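Local coordinates for protein Abbfa_003403 (Acinetobacter baumannii, PDB 4ZXH) that is a holo four-domain nonribosomal peptide synthetase, whose condensation, adenylation, carrier and thioesterase domains probably assemble and release a peptide product through a phosphopantetheine arm, at residues 1181-1186 and 1203-1208; 1216-1221 and 1225-1230; 974-979 and 1237-1242; 1172-1177 and 1248-1253. All blocks are in the same frame, centred on the assembly; numbering follows the deposited sequence.

All four contacts involve the helical insertion between strands 1157-1163 and 1262-1267 of the thioesterase domain. Interaction 2 is the most buried, a helix end closed by a backbone hydrogen bond and aliphatic packing; interaction 1, about 16 Å away between centres, joins helices 1179-1191 and 1202-1206 through leucines, with a charged edge. Interactions 3 and 4 both use helix 1233-1251 but lie about 22 Å apart between centres. Interaction 3 is an interdomain touch, small and bridged by water, and Arg-975 there also bonds Asn-1225 of interaction 2. Interaction 4 is a surface contact of loosely packed side chains, linked to interaction 1 by Trp-1185, which meets Pro-1174.

Interaction 1 of 4, residues 1181-1186 and 1203-1208; sequences MLLSWF and QYLREL
Two helices of the thioesterase's helical insertion meet here, Leu-1205 on the short helix 1202-1206 pushing one methyl against Leu-1183 and Ser-1184 of helix 1179-1191. Its CD1 lies 3.7 Å from Leu-1183 CB and 3.8 Å from Ser-1184 N, thus resting on the root of one side chain and the adjoining backbone rather than on a branched end. With chi1 at -64°, CG of Leu-1205 is anti to its own carbonyl carbon and the isobutyl group reaches across to the longer helix. Leu-1183 and Leu-1205 both touch Met-1213 of helix 1210-1223, so the leucine pair belongs to the buried seam of the insertion that follows strand 1157-1163, probably the lid, as in other alpha/beta-hydrolase thioesterases. The seam becomes polar toward solvent. Ser-1184 contributes CB to this edge, 4.3 Å from Leu-1205 CD1, while its OG is hydrogen-bonded to Ile-1200 O. Arg-1206 extends beside Met-1181, bringing NH2 within 4.3 Å of Met-1181 CB at an oblique approach to the guanidinium. Asp-1178 holds that guanidinium by a salt bridge to NE and also accepts from Met-1181 N. Met-1181 CG lies over one face of the Trp-1185 ring, 3.5 Å above its plane.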
# COMPACT_ATOMS: atom_id res chain seq x y z
N MET A 1181 -32.65 -38.75 3.10
CA MET A 1181 -32.83 -38.44 4.52
C MET A 1181 -31.49 -38.27 5.23
O MET A 1181 -31.37 -37.45 6.14
CB MET A 1181 -33.66 -39.53 5.21
CG MET A 1181 -34.15 -39.14 6.61
SD MET A 1181 -34.99 -37.53 6.73
CE MET A 1181 -36.66 -38.06 6.32
N LEU A 1182 -30.48 -39.04 4.83
CA LEU A 1182 -29.20 -38.99 5.53
C LEU A 1182 -28.56 -37.63 5.26
O LEU A 1182 -28.02 -37.00 6.17
CB LEU A 1182 -28.29 -40.15 5.10
CG LEU A 1182 -28.66 -41.50 5.75
CD1 LEU A 1182 -27.79 -42.67 5.27
CD2 LEU A 1182 -28.58 -41.37 7.26
N LEU A 1183 -28.67 -37.17 4.01
CA LEU A 1183 -28.22 -35.83 3.65
C LEU A 1183 -29.01 -34.77 4.38
O LEU A 1183 -28.44 -33.77 4.83
CB LEU A 1183 -28.34 -35.60 2.15
CG LEU A 1183 -27.06 -35.73 1.35
CD1 LEU A 1183 -27.35 -35.26 -0.05
CD2 LEU A 1183 -25.96 -34.90 2.01
N SER A 1184 -30.32 -34.96 4.49
CA SER A 1184 -31.10 -33.96 5.19
C SER A 1184 -30.64 -33.86 6.66
O SER A 1184 -30.42 -32.75 7.18
CB SER A 1184 -32.58 -34.27 5.12
OG SER A 1184 -33.25 -33.36 5.97
N TRP A 1185 -30.47 -35.01 7.31
CA TRP A 1185 -29.90 -35.04 8.65
C TRP A 1185 -28.54 -34.36 8.69
O TRP A 1185 -28.29 -33.51 9.54
CB TRP A 1185 -29.76 -36.46 9.16
CG TRP A 1185 -31.07 -37.09 9.46
CD1 TRP A 1185 -32.30 -36.49 9.40
CD2 TRP A 1185 -31.30 -38.43 9.87
NE1 TRP A 1185 -33.28 -37.39 9.73
CE2 TRP A 1185 -32.69 -38.59 10.03
CE3 TRP A 1185 -30.46 -39.52 10.11
CZ2 TRP A 1185 -33.26 -39.79 10.42
CZ3 TRP A 1185 -31.04 -40.72 10.49
CH2 TRP A 1185 -32.42 -40.83 10.64
N PHE A 1186 -27.68 -34.72 7.75
CA PHE A 1186 -26.34 -34.18 7.73
C PHE A 1186 -26.33 -32.66 7.61
O PHE A 1186 -25.56 -31.97 8.29
CB PHE A 1186 -25.53 -34.79 6.60
CG PHE A 1186 -24.15 -34.25 6.51
CD1 PHE A 1186 -23.28 -34.36 7.59
CD2 PHE A 1186 -23.71 -33.63 5.35
CE1 PHE A 1186 -22.00 -33.86 7.52
CE2 PHE A 1186 -22.41 -33.12 5.28
CZ PHE A 1186 -21.56 -33.23 6.38
N GLN A 1203 -37.59 -34.74 1.06
CA GLN A 1203 -38.44 -34.77 -0.13
C GLN A 1203 -37.90 -33.91 -1.27
O GLN A 1203 -38.04 -34.27 -2.44
CB GLN A 1203 -39.86 -34.32 0.20
CG GLN A 1203 -40.82 -34.58 -0.95
CD GLN A 1203 -42.09 -33.75 -0.88
OE1 GLN A 1203 -42.32 -33.04 0.10
NE2 GLN A 1203 -42.90 -33.82 -1.92
N TYR A 1204 -37.28 -32.77 -0.94
CA TYR A 1204 -36.72 -31.90 -1.96
C TYR A 1204 -35.53 -32.59 -2.63
O TYR A 1204 -35.41 -32.58 -3.85
CB TYR A 1204 -36.29 -30.56 -1.36
CG TYR A 1204 -35.70 -29.60 -2.38
CD1 TYR A 1204 -36.52 -28.86 -3.21
CD2 TYR A 1204 -34.33 -29.44 -2.50
CE1 TYR A 1204 -36.00 -27.99 -4.14
CE2 TYR A 1204 -33.80 -28.56 -3.43
CZ TYR A 1204 -34.64 -27.84 -4.25
OH TYR A 1204 -34.13 -26.96 -5.18
N LEU A 1205 -34.68 -33.20 -1.81
CA LEU A 1205 -33.50 -33.90 -2.30
C LEU A 1205 -33.85 -35.08 -3.23
O LEU A 1205 -33.16 -35.30 -4.23
CB LEU A 1205 -32.66 -34.39 -1.12
CG LEU A 1205 -32.07 -33.27 -0.26
CD1 LEU A 1205 -31.36 -33.79 0.98
CD2 LEU A 1205 -31.13 -32.40 -1.08
N ARG A 1206 -34.91 -35.82 -2.91
CA ARG A 1206 -35.30 -36.99 -3.70
C ARG A 1206 -35.62 -36.66 -5.16
O ARG A 1206 -35.55 -37.53 -6.02
CB ARG A 1206 -36.49 -37.70 -3.07
CG ARG A 1206 -36.16 -38.36 -1.75
CD ARG A 1206 -37.27 -39.22 -1.19
NE ARG A 1206 -36.88 -39.78 0.10
CZ ARG A 1206 -37.36 -39.37 1.27
NH1 ARG A 1206 -38.29 -38.42 1.31
NH2 ARG A 1206 -36.93 -39.92 2.40
N GLU A 1207 -35.96 -35.39 -5.42
CA GLU A 1207 -36.27 -34.94 -6.77
C GLU A 1207 -35.01 -34.75 -7.62
O GLU A 1207 -35.09 -34.56 -8.83
CB GLU A 1207 -37.06 -33.61 -6.75
CG GLU A 1207 -38.26 -33.54 -5.80
CD GLU A 1207 -39.34 -34.58 -6.09
OE1 GLU A 1207 -39.58 -34.90 -7.28
OE2 GLU A 1207 -39.96 -35.06 -5.11
N LEU A 1208 -33.85 -34.78 -6.97
CA LEU A 1208 -32.57 -34.56 -7.66
C LEU A 1208 -31.76 -35.85 -7.85
O LEU A 1208 -32.04 -36.88 -7.21
CB LEU A 1208 -31.73 -33.54 -6.88
CG LEU A 1208 -32.36 -32.18 -6.58
CD1 LEU A 1208 -31.47 -31.32 -5.65
CD2 LEU A 1208 -32.67 -31.46 -7.87

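Interaction 2 of 4, residues 1216-1221 and 1225-1230; sequences HVLKEA and NVLPLD
Ala-1221 meets the returning chain with two groups, its carbonyl oxygen and its methyl. The oxygen accepts a hydrogen bond from Val-1226 N, 3.2 Å away, with a fairly straight N-H...O angle of 159° and the donor tilted 27° from the carbonyl plane. Beside this bond the methyls close up: Ala-1221 CB lies 3.9 Å from Val-1226 CG2 and 4.1 Å from Leu-1227 CD1. Leu-1227 CD1 also meets Leu-1218 CD1 at 3.8 Å, one turn earlier on the helix, and these two leucine side chains cross at about a right angle. Leu-1218 reaches that point with the end of its branch, which bends toward the loop although its CB leaves the helix at a slant.

Further out, Phe-1236 of helix 1233-1251 packs against both Leu-1218 and Leu-1227, and Leu-1190 of helix 1179-1191 covers Ala-1221, so the aliphatic cluster is buried among three helices of the insertion. Asn-1225 turns its amide the other way, where OD1 accepts from Arg-975 NH1. Its positive phi reverses the chain and also brings Asn-1225 N to Lys-1222 O. Helix 1210-1223 thereby ends in a Schellman motif, with Val-1226 and Ala-1221 forming the apolar contact that commonly accompanies its long backbone bond.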
# COMPACT_ATOMS: atom_id res chain seq x y z
N HIS A 1216 -26.26 -29.32 -3.90
CA HIS A 1216 -27.25 -28.46 -3.27
C HIS A 1216 -26.91 -28.23 -1.80
O HIS A 1216 -26.90 -27.09 -1.33
CB HIS A 1216 -28.65 -29.02 -3.39
CG HIS A 1216 -29.68 -28.15 -2.75
ND1 HIS A 1216 -30.01 -26.91 -3.25
CD2 HIS A 1216 -30.42 -28.31 -1.63
CE1 HIS A 1216 -30.92 -26.35 -2.48
NE2 HIS A 1216 -31.19 -27.18 -1.48
N VAL A 1217 -26.63 -29.30 -1.08
CA VAL A 1217 -26.30 -29.19 0.34
C VAL A 1217 -25.01 -28.40 0.54
O VAL A 1217 -24.92 -27.57 1.45
CB VAL A 1217 -26.21 -30.58 1.01
CG1 VAL A 1217 -25.82 -30.45 2.45
CG2 VAL A 1217 -27.53 -31.32 0.89
N LEU A 1218 -24.02 -28.62 -0.31
CA LEU A 1218 -22.77 -27.87 -0.17
C LEU A 1218 -23.04 -26.39 -0.32
O LEU A 1218 -22.65 -25.59 0.52
CB LEU A 1218 -21.74 -28.32 -1.20
CG LEU A 1218 -20.42 -27.53 -1.19
CD1 LEU A 1218 -19.79 -27.56 0.19
CD2 LEU A 1218 -19.45 -28.08 -2.22
N LYS A 1219 -23.74 -26.04 -1.40
CA LYS A 1219 -24.04 -24.65 -1.74
C LYS A 1219 -24.81 -23.98 -0.60
O LYS A 1219 -24.47 -22.87 -0.18
CB LYS A 1219 -24.84 -24.61 -3.06
CG LYS A 1219 -24.96 -23.24 -3.69
CD LYS A 1219 -25.73 -23.29 -5.01
N GLU A 1220 -25.81 -24.68 -0.08
CA GLU A 1220 -26.62 -24.14 1.00
C GLU A 1220 -25.80 -23.93 2.27
O GLU A 1220 -25.87 -22.86 2.89
CB GLU A 1220 -27.82 -25.05 1.29
CG GLU A 1220 -28.98 -24.90 0.29
CD GLU A 1220 -29.46 -23.46 0.13
OE1 GLU A 1220 -29.56 -22.73 1.15
OE2 GLU A 1220 -29.71 -23.04 -1.01
N ALA A 1221 -25.01 -24.95 2.64
CA ALA A 1221 -24.14 -24.87 3.81
C ALA A 1221 -23.20 -23.67 3.74
O ALA A 1221 -23.01 -22.95 4.73
CB ALA A 1221 -23.34 -26.13 3.95
N ASN A 1225 -22.63 -19.91 5.92
CA ASN A 1225 -21.30 -19.76 6.51
C ASN A 1225 -20.91 -20.83 7.53
O ASN A 1225 -20.19 -20.52 8.47
CB ASN A 1225 -21.18 -18.38 7.15
CG ASN A 1225 -19.89 -17.67 6.83
OD1 ASN A 1225 -19.08 -18.12 6.01
ND2 ASN A 1225 -19.70 -16.52 7.46
N VAL A 1226 -21.38 -22.06 7.37
CA VAL A 1226 -20.91 -23.17 8.20
C VAL A 1226 -19.89 -24.09 7.45
O VAL A 1226 -19.41 -25.10 8.02
CB VAL A 1226 -22.07 -24.03 8.72
CG1 VAL A 1226 -23.04 -23.16 9.47
CG2 VAL A 1226 -22.75 -24.75 7.58
N LEU A 1227 -19.59 -23.74 6.20
CA LEU A 1227 -18.43 -24.26 5.47
C LEU A 1227 -17.74 -23.11 4.72
O LEU A 1227 -18.39 -22.14 4.35
CB LEU A 1227 -18.84 -25.35 4.47
CG LEU A 1227 -19.20 -26.69 5.08
CD1 LEU A 1227 -19.60 -27.69 4.00
CD2 LEU A 1227 -18.01 -27.20 5.91
N PRO A 1228 -16.43 -23.22 4.50
CA PRO A 1228 -15.70 -22.16 3.77
C PRO A 1228 -16.12 -22.07 2.31
O PRO A 1228 -16.49 -23.08 1.70
CB PRO A 1228 -14.23 -22.61 3.88
CG PRO A 1228 -14.18 -23.48 5.08
CD PRO A 1228 -15.51 -24.19 5.11
N LEU A 1229 -16.06 -20.87 1.74
CA LEU A 1229 -16.46 -20.70 0.35
C LEU A 1229 -15.57 -21.49 -0.59
O LEU A 1229 -16.05 -21.97 -1.61
CB LEU A 1229 -16.47 -19.22 -0.03
CG LEU A 1229 -17.85 -18.57 0.12
CD1 LEU A 1229 -18.46 -18.81 1.52
CD2 LEU A 1229 -17.77 -17.08 -0.18
N ASP A 1230 -14.30 -21.66 -0.25
CA ASP A 1230 -13.39 -22.42 -1.11
C ASP A 1230 -13.40 -23.95 -0.86
O ASP A 1230 -12.53 -24.66 -1.37
CB ASP A 1230 -11.95 -21.89 -0.99
CG ASP A 1230 -11.51 -21.69 0.46
OD1 ASP A 1230 -12.38 -21.38 1.31
OD2 ASP A 1230 -10.30 -21.83 0.74

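Interaction 3 of 4, residues 974-979 and 1237-1242; sequences PRDPIE and RLYFDT
Tyr-1239 of helix 1233-1251, in the helical insertion of the thioesterase, points its hydroxyl at Asp-976 and Pro-977, the N-cap and first turn of helix 977-990 of the carrier region. The tyrosine and proline side chains approach from opposite directions. Pro-977 CD lies 3.9 Å from Tyr-1239 OH and meets the ring obliquely. Asp-976 CB is equally close to the hydroxyl, but the carboxylate itself is turned aside: chi1 of 66° sets CG between the backbone N and the carbonyl carbon, folding the group back over the helix start.

From there the two carboxylate oxygens do different work. OD1 accepts from Glu-979 N at 3.0 Å, nearly along its C-O axis, which makes the capping bond. OD2 faces a water and also forms a salt bridge with Arg-1045, so this buried charge is shared with the end of helix 1037-1046. Alongside, Arg-975 grips Glu-979 side-on, using NE and NH2 for one carboxylate oxygen each, and Arg-975 N adds a second donor to OE1; the clamp bridges the loop and the first helical turn. Across this contact a polar link runs through a water, 3.1 Å from Asp-976 OD2, to which it donates, and 3.1 Å from Tyr-1239 OH.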
# COMPACT_ATOMS: atom_id res chain seq x y z
N PRO A 974 -14.98 -20.49 13.45
CA PRO A 974 -14.23 -21.32 12.49
C PRO A 974 -15.11 -22.38 11.85
O PRO A 974 -16.02 -22.83 12.51
CB PRO A 974 -13.13 -21.95 13.35
CG PRO A 974 -13.68 -21.90 14.73
CD PRO A 974 -14.40 -20.59 14.79
N ARG A 975 -14.86 -22.76 10.60
CA ARG A 975 -15.85 -23.58 9.88
C ARG A 975 -15.37 -24.98 9.48
O ARG A 975 -16.18 -25.85 9.18
CB ARG A 975 -16.32 -22.81 8.63
CG ARG A 975 -16.97 -21.44 8.96
CD ARG A 975 -16.98 -20.47 7.78
NE ARG A 975 -15.63 -20.10 7.36
CZ ARG A 975 -15.36 -19.38 6.28
NH1 ARG A 975 -16.35 -18.94 5.51
NH2 ARG A 975 -14.10 -19.08 5.97
N ASP A 976 -14.06 -25.21 9.51
CA ASP A 976 -13.55 -26.54 9.18
C ASP A 976 -12.35 -26.85 10.08
O ASP A 976 -11.98 -26.01 10.91
CB ASP A 976 -13.21 -26.60 7.67
CG ASP A 976 -12.06 -25.69 7.27
OD1 ASP A 976 -11.54 -24.95 8.12
OD2 ASP A 976 -11.69 -25.71 6.07
N PRO A 977 -11.76 -28.06 9.97
CA PRO A 977 -10.61 -28.35 10.84
C PRO A 977 -9.42 -27.36 10.76
O PRO A 977 -8.75 -27.12 11.77
CB PRO A 977 -10.17 -29.75 10.36
CG PRO A 977 -11.46 -30.40 9.94
CD PRO A 977 -12.28 -29.28 9.32
N ILE A 978 -9.14 -26.79 9.60
CA ILE A 978 -8.04 -25.85 9.49
C ILE A 978 -8.33 -24.58 10.28
O ILE A 978 -7.49 -24.08 11.02
CB ILE A 978 -7.76 -25.49 8.02
CG1 ILE A 978 -6.98 -26.61 7.32
CG2 ILE A 978 -7.02 -24.17 7.93
CD1 ILE A 978 -6.73 -26.35 5.85
N GLU A 979 -9.54 -24.05 10.15
CA GLU A 979 -9.83 -22.83 10.88
C GLU A 979 -9.95 -23.12 12.39
O GLU A 979 -9.61 -22.26 13.20
CB GLU A 979 -11.09 -22.16 10.33
CG GLU A 979 -10.96 -21.76 8.86
CD GLU A 979 -12.23 -21.15 8.30
OE1 GLU A 979 -13.28 -21.21 8.97
OE2 GLU A 979 -12.17 -20.61 7.17
N ARG A 1237 -17.38 -34.52 0.49
CA ARG A 1237 -17.44 -35.97 0.63
C ARG A 1237 -16.73 -36.49 1.89
O ARG A 1237 -17.25 -37.38 2.56
CB ARG A 1237 -16.86 -36.67 -0.60
CG ARG A 1237 -17.86 -36.88 -1.71
CD ARG A 1237 -17.56 -38.17 -2.46
NE ARG A 1237 -18.58 -38.46 -3.46
CZ ARG A 1237 -19.65 -39.21 -3.24
NH1 ARG A 1237 -19.85 -39.75 -2.04
NH2 ARG A 1237 -20.53 -39.42 -4.22
N LEU A 1238 -15.56 -35.93 2.20
CA LEU A 1238 -14.85 -36.34 3.40
C LEU A 1238 -15.75 -36.17 4.62
O LEU A 1238 -15.82 -37.04 5.48
CB LEU A 1238 -13.55 -35.55 3.60
CG LEU A 1238 -12.46 -35.73 2.54
CD1 LEU A 1238 -11.19 -35.00 2.92
CD2 LEU A 1238 -12.19 -37.20 2.36
N TYR A 1239 -16.46 -35.04 4.67
CA TYR A 1239 -17.23 -34.71 5.86
C TYR A 1239 -18.50 -35.54 5.93
O TYR A 1239 -18.92 -35.94 7.01
CB TYR A 1239 -17.58 -33.21 5.90
CG TYR A 1239 -16.37 -32.31 5.82
CD1 TYR A 1239 -15.11 -32.76 6.24
CD2 TYR A 1239 -16.47 -31.01 5.33
CE1 TYR A 1239 -13.99 -31.93 6.16
CE2 TYR A 1239 -15.36 -30.18 5.25
CZ TYR A 1239 -14.12 -30.65 5.67
OH TYR A 1239 -13.02 -29.83 5.58
N PHE A 1240 -19.11 -35.77 4.79
CA PHE A 1240 -20.32 -36.57 4.75
C PHE A 1240 -19.96 -38.03 5.05
O PHE A 1240 -20.60 -38.66 5.88
CB PHE A 1240 -21.03 -36.44 3.40
CG PHE A 1240 -22.40 -37.07 3.38
CD1 PHE A 1240 -23.25 -36.92 4.47
CD2 PHE A 1240 -22.84 -37.78 2.28
CE1 PHE A 1240 -24.50 -37.50 4.46
CE2 PHE A 1240 -24.08 -38.35 2.26
CZ PHE A 1240 -24.93 -38.21 3.36
N ASP A 1241 -18.91 -38.54 4.40
CA ASP A 1241 -18.46 -39.93 4.63
C ASP A 1241 -18.09 -40.19 6.09
O ASP A 1241 -18.44 -41.24 6.64
CB ASP A 1241 -17.28 -40.26 3.73
CG ASP A 1241 -17.68 -40.55 2.29
OD1 ASP A 1241 -18.91 -40.66 1.98
OD2 ASP A 1241 -16.75 -40.67 1.46
N THR A 1242 -17.38 -39.25 6.71
CA THR A 1242 -17.10 -39.34 8.14
C THR A 1242 -18.39 -39.44 8.96
O THR A 1242 -18.53 -40.32 9.82
CB THR A 1242 -16.28 -38.13 8.62
OG1 THR A 1242 -14.97 -38.23 8.06
CG2 THR A 1242 -16.16 -38.11 10.13
O HOH W 1 -12.17 -27.58 3.69

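Interaction 4 of 4, residues 1172-1177 and 1248-1253; sequences NVPEDA and IALQTY
Val-1173 lays CG1 against the aliphatic part of Gln-1251, 4.0 Å from its CG and 4.1 Å from its CA, the two side chains crossing at about a right angle. In the valine, CG1 is the methyl placed anti to the backbone N (chi1 -173°), and it is this methyl that covers the last turn of helix 1233-1251. Gln-1251 continues outward in an extended chain, which carries its amide past Val-1173 toward Asp-1176. There NE2 comes no nearer than 4.2 Å to Asp-1176 OD1, with the amide and carboxylate planes 39° apart; any attraction across this gap would be a weak, long-range one at the surface.

On the neighbouring flank Pro-1174 CD meets Leu-1250 CD2 at 4.3 Å, an aliphatic touch as loose as the others. Trp-1185 of helix 1179-1191 packs on the same proline, while Leu-1250 also touches Phe-1138, which follows Cys-1137 in what is probably the nucleophile elbow. Residues 1172-1177 lie in the loop that runs from strand 1157-1163 to helix 1179-1191, and residues 1248-1253 bring the chain back toward strand 1262-1267. Side by side, they form the two stems of the helical insertion in an alpha/beta-hydrolase thioesterase fold.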
# COMPACT_ATOMS: atom_id res chain seq x y z
N ASN A 1172 -32.14 -46.57 21.20
CA ASN A 1172 -31.63 -45.24 20.91
C ASN A 1172 -31.06 -45.07 19.52
O ASN A 1172 -30.60 -43.98 19.15
CB ASN A 1172 -30.54 -44.86 21.91
CG ASN A 1172 -31.07 -44.68 23.29
OD1 ASN A 1172 -32.29 -44.64 23.51
ND2 ASN A 1172 -30.16 -44.55 24.25
N VAL A 1173 -31.05 -46.16 18.76
CA VAL A 1173 -30.52 -46.14 17.41
C VAL A 1173 -31.54 -45.39 16.57
O VAL A 1173 -32.75 -45.62 16.71
CB VAL A 1173 -30.24 -47.58 16.86
CG1 VAL A 1173 -29.53 -47.53 15.52
CG2 VAL A 1173 -29.42 -48.35 17.86
N PRO A 1174 -31.06 -44.47 15.73
CA PRO A 1174 -31.92 -43.68 14.84
C PRO A 1174 -32.72 -44.55 13.88
O PRO A 1174 -32.23 -45.60 13.50
CB PRO A 1174 -30.93 -42.79 14.07
CG PRO A 1174 -29.74 -42.68 14.98
CD PRO A 1174 -29.66 -44.02 15.70
N GLU A 1175 -33.93 -44.13 13.52
CA GLU A 1175 -34.70 -44.73 12.43
C GLU A 1175 -33.87 -45.02 11.19
O GLU A 1175 -32.82 -44.40 10.95
CB GLU A 1175 -35.84 -43.81 12.03
CG GLU A 1175 -37.09 -43.88 12.88
CD GLU A 1175 -37.90 -42.59 12.77
OE1 GLU A 1175 -37.60 -41.77 11.86
OE2 GLU A 1175 -38.83 -42.39 13.59
N ASP A 1176 -34.37 -45.93 10.37
CA ASP A 1176 -33.73 -46.22 9.09
C ASP A 1176 -33.90 -45.03 8.16
O ASP A 1176 -34.96 -44.39 8.15
CB ASP A 1176 -34.29 -47.50 8.46
CG ASP A 1176 -33.66 -48.75 9.03
OD1 ASP A 1176 -32.52 -48.66 9.55
OD2 ASP A 1176 -34.30 -49.82 8.97
N ALA A 1177 -32.85 -44.74 7.40
CA ALA A 1177 -32.86 -43.60 6.51
C ALA A 1177 -32.37 -43.98 5.13
O ALA A 1177 -31.37 -44.68 4.99
CB ALA A 1177 -32.01 -42.46 7.09
N ILE A 1248 -22.90 -45.62 11.10
CA ILE A 1248 -22.77 -47.07 11.06
C ILE A 1248 -22.09 -47.59 12.33
O ILE A 1248 -22.42 -48.67 12.82
CB ILE A 1248 -21.96 -47.49 9.83
CG1 ILE A 1248 -22.66 -47.01 8.56
CG2 ILE A 1248 -21.80 -48.95 9.77
CD1 ILE A 1248 -21.82 -47.21 7.29
N ALA A 1249 -21.14 -46.82 12.87
CA ALA A 1249 -20.47 -47.25 14.09
C ALA A 1249 -21.47 -47.28 15.23
O ALA A 1249 -21.55 -48.26 15.97
CB ALA A 1249 -19.31 -46.34 14.41
N LEU A 1250 -22.23 -46.20 15.36
CA LEU A 1250 -23.30 -46.13 16.36
C LEU A 1250 -24.26 -47.30 16.20
O LEU A 1250 -24.61 -47.98 17.17
CB LEU A 1250 -24.07 -44.81 16.24
CG LEU A 1250 -25.16 -44.63 17.30
CD1 LEU A 1250 -24.53 -44.84 18.67
CD2 LEU A 1250 -25.77 -43.23 17.22
N GLN A 1251 -24.66 -47.52 14.95
CA GLN A 1251 -25.64 -48.51 14.56
C GLN A 1251 -25.23 -49.93 14.94
O GLN A 1251 -26.08 -50.80 15.06
CB GLN A 1251 -25.87 -48.42 13.06
CG GLN A 1251 -27.20 -48.91 12.57
CD GLN A 1251 -27.54 -48.32 11.21
OE1 GLN A 1251 -26.95 -47.31 10.80
NE2 GLN A 1251 -28.47 -48.96 10.49
N THR A 1252 -23.93 -50.15 15.14
CA THR A 1252 -23.43 -51.50 15.43
C THR A 1252 -22.68 -51.65 16.77
O THR A 1252 -21.88 -52.58 16.94
CB THR A 1252 -22.50 -51.98 14.29
OG1 THR A 1252 -21.40 -51.08 14.16
CG2 THR A 1252 -23.26 -52.04 12.96
N TYR A 1253 -22.94 -50.75 17.72
CA TYR A 1253 -22.27 -50.76 19.01
C TYR A 1253 -23.23 -51.04 20.18
O TYR A 1253 -24.03 -50.18 20.54
CB TYR A 1253 -21.55 -49.42 19.24
CG TYR A 1253 -20.76 -49.40 20.53
CD1 TYR A 1253 -19.80 -50.37 20.78
CD2 TYR A 1253 -20.95 -48.40 21.48
CE1 TYR A 1253 -19.07 -50.38 21.95
CE2 TYR A 1253 -20.21 -48.40 22.67
CZ TYR A 1253 -19.27 -49.40 22.89
OH TYR A 1253 -18.51 -49.45 24.04